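Local structure of bifunctional enzyme IspD/IspF (Campylobacter jejuni, 1W55) at residues L227-V232 and P312-F317. The protein makes 4-diphosphocytidyl-2-C-methyl-D-erythritol from CTP and methylerythritol phosphate, and cyclises the 2-phosphate of that product to methylerythritol 2,4-cyclodiphosphate with release of CMP, in isoprenoid precursor biosynthesis. Sequence-based numbering, arbitrary orientation.
Sequences LLLAGV and PKLKDF. With C (cytidine-5'-monophosphate), chain C.
L227, L229 and V232 meet P312, L314 and F317 in an apolar side-chain contact that sets a β-hairpin of the IspF domain against the back of its cytidine-binding loop. CD2 of L227 abuts the CD corner of the P312 pyrrolidine ring, at 3.5 Å; with CG of L227 anti to the backbone N, chi1 of -179° carries CD2 out to the proline, which follows a cis peptide bond. L229 and L314 cross at about a right angle, CD1 of L229 lying 3.9 Å from CD2 of L314 and only slightly farther from its CD1. The third pair is looser: CG1 of V232 approaches the F317 ring obliquely, 4.3 Å from CD2. The hairpin reverses through a type I' turn, L229 to V232; these two form a hydrogen-bonded pair and so lie on the same face of the hairpin, the one turned to the loop. D247 accepts bonds from the backbone N of A230 and G231 at this turn, while I234 of the returning strand also touches P312, L314 and F317. On its other side the loop 312-317 reads the base of CMP with backbone atoms: L314 N donates to N3 of the cytosine at 2.9 Å, nearly straight at 168°, and weakly to O2, while N4 of the base gives a weak bond to P312 O at 3.0 Å. The pattern suits cytosine, with N3 as an acceptor beside the N4 amino donor; uracil has an N3-H and a carbonyl there. K313 NZ bonds weakly to ribose O4', and D265 of the second subunit also hydrogen-bonds to the nucleotide.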
loop_
_atom_site.group_PDB
_atom_site.type_symbol
_atom_site.label_atom_id
_atom_site.label_comp_id
_atom_site.label_asym_id
_atom_site.label_seq_id
_atom_site.Cartn_x
_atom_site.Cartn_y
_atom_site.Cartn_z
ATOM N N LEU A 227 40.146 7.220 42.291
ATOM C CA LEU A 227 40.017 6.643 40.977
ATOM C C LEU A 227 38.560 6.782 40.573
ATOM O O LEU A 227 37.675 6.182 41.184
ATOM C CB LEU A 227 40.440 5.168 40.996
ATOM C CG LEU A 227 40.366 4.441 39.655
ATOM C CD1 LEU A 227 41.188 5.179 38.602
ATOM C CD2 LEU A 227 40.811 2.979 39.797
ATOM N N LEU A 228 38.324 7.614 39.566
ATOM C CA LEU A 228 36.990 7.841 39.012
ATOM C C LEU A 228 36.917 7.225 37.622
ATOM O O LEU A 228 37.720 7.554 36.749
ATOM C CB LEU A 228 36.703 9.346 38.892
ATOM C CG LEU A 228 36.598 10.218 40.143
ATOM C CD1 LEU A 228 36.226 11.639 39.727
ATOM C CD2 LEU A 228 35.579 9.671 41.132
ATOM N N LEU A 229 35.966 6.328 37.426
ATOM C CA LEU A 229 35.744 5.736 36.116
ATOM C C LEU A 229 34.262 5.865 35.805
ATOM O O LEU A 229 33.415 5.454 36.609
ATOM C CB LEU A 229 36.188 4.275 36.096
ATOM C CG LEU A 229 37.678 3.964 36.266
ATOM C CD1 LEU A 229 37.886 2.455 36.131
ATOM C CD2 LEU A 229 38.550 4.732 35.268
ATOM N N ALA A 230 33.955 6.459 34.651
ATOM C CA ALA A 230 32.580 6.834 34.303
ATOM C C ALA A 230 31.940 7.634 35.441
ATOM O O ALA A 230 30.739 7.503 35.717
ATOM C CB ALA A 230 31.735 5.592 33.947
ATOM N N GLY A 231 32.759 8.459 36.094
ATOM C CA GLY A 231 32.300 9.348 37.147
ATOM C C GLY A 231 32.003 8.664 38.473
ATOM O O GLY A 231 31.440 9.282 39.368
ATOM N N VAL A 232 32.370 7.392 38.591
ATOM C CA VAL A 232 32.080 6.584 39.767
ATOM C C VAL A 232 33.382 6.316 40.525
ATOM O O VAL A 232 34.382 5.908 39.925
ATOM C CB VAL A 232 31.427 5.238 39.354
ATOM C CG1 VAL A 232 31.291 4.283 40.563
ATOM C CG2 VAL A 232 30.061 5.479 38.674
ATOM N N PRO A 312 42.215 -1.769 40.310
ATOM C CA PRO A 312 41.467 -2.677 41.186
ATOM C C PRO A 312 40.384 -3.430 40.432
ATOM O O PRO A 312 40.170 -3.145 39.248
ATOM C CB PRO A 312 40.824 -1.724 42.198
ATOM C CG PRO A 312 40.681 -0.455 41.491
ATOM C CD PRO A 312 41.737 -0.384 40.422
ATOM N N LYS A 313 39.731 -4.376 41.106
ATOM C CA LYS A 313 38.624 -5.140 40.534
ATOM C C LYS A 313 37.422 -4.227 40.362
ATOM O O LYS A 313 37.037 -3.523 41.288
ATOM C CB LYS A 313 38.258 -6.341 41.425
ATOM C CG LYS A 313 38.263 -7.673 40.669
ATOM C CD LYS A 313 37.287 -8.697 41.243
ATOM C CE LYS A 313 36.966 -9.809 40.221
ATOM N NZ LYS A 313 38.164 -10.593 39.750
ATOM N N LEU A 314 36.840 -4.243 39.168
ATOM C CA LEU A 314 35.738 -3.348 38.819
ATOM C C LEU A 314 34.366 -3.961 39.014
ATOM O O LEU A 314 33.356 -3.283 38.860
ATOM C CB LEU A 314 35.882 -2.871 37.366
ATOM C CG LEU A 314 37.133 -2.060 37.018
ATOM C CD1 LEU A 314 36.977 -1.500 35.630
ATOM C CD2 LEU A 314 37.356 -0.932 38.015
ATOM N N LYS A 315 34.338 -5.247 39.332
ATOM C CA LYS A 315 33.101 -6.024 39.434
ATOM C C LYS A 315 31.946 -5.308 40.145
ATOM O O LYS A 315 30.820 -5.218 39.603
ATOM C CB LYS A 315 33.398 -7.369 40.117
ATOM C CG LYS A 315 32.177 -8.237 40.433
ATOM C CD LYS A 315 32.596 -9.442 41.265
ATOM C CE LYS A 315 31.626 -10.596 41.099
ATOM N NZ LYS A 315 30.408 -10.480 41.949
ATOM N N ASP A 316 32.225 -4.796 41.349
ATOM C CA ASP A 316 31.178 -4.235 42.195
ATOM C C ASP A 316 30.715 -2.854 41.713
ATOM O O ASP A 316 29.742 -2.304 42.237
ATOM C CB ASP A 316 31.626 -4.180 43.667
ATOM C CG ASP A 316 31.787 -5.577 44.303
ATOM O OD1 ASP A 316 31.274 -6.596 43.771
ATOM O OD2 ASP A 316 32.421 -5.741 45.365
ATOM N N PHE A 317 31.400 -2.314 40.706
ATOM C CA PHE A 317 31.151 -0.944 40.242
ATOM C C PHE A 317 30.537 -0.873 38.842
ATOM O O PHE A 317 30.142 0.201 38.380
ATOM C CB PHE A 317 32.449 -0.130 40.323
ATOM C CG PHE A 317 33.055 -0.106 41.706
ATOM C CD1 PHE A 317 34.057 -1.007 42.060
ATOM C CD2 PHE A 317 32.600 0.800 42.667
ATOM C CE1 PHE A 317 34.606 -0.996 43.351
ATOM C CE2 PHE A 317 33.138 0.816 43.968
ATOM C CZ PHE A 317 34.142 -0.080 44.307
HETATM O OP3 C C . 40.248 -12.419 32.692
HETATM P P C C . 40.828 -12.045 34.023
HETATM O OP1 C C . 41.809 -10.919 33.952
HETATM O OP2 C C . 41.351 -13.245 34.758
HETATM O "O5'" C C . 39.592 -11.482 34.872
HETATM C "C5'" C C . 38.500 -12.311 35.242
HETATM C "C4'" C C . 37.258 -11.455 35.491
HETATM O "O4'" C C . 37.475 -10.479 36.522
HETATM C "C3'" C C . 36.793 -10.638 34.286
HETATM O "O3'" C C . 35.952 -11.387 33.414
HETATM C "C2'" C C . 36.043 -9.483 34.929
HETATM O "O2'" C C . 34.735 -9.916 35.293
HETATM C "C1'" C C . 36.747 -9.269 36.251
HETATM N N1 C C . 37.660 -8.103 36.349
HETATM C C2 C C . 37.237 -6.918 36.988
HETATM O O2 C C . 36.070 -6.834 37.428
HETATM N N3 C C . 38.078 -5.860 37.124
HETATM C C4 C C . 39.343 -5.922 36.643
HETATM N N4 C C . 40.192 -4.866 36.775
HETATM C C5 C C . 39.773 -7.074 36.000
HETATM C C6 C C . 38.916 -8.167 35.871
#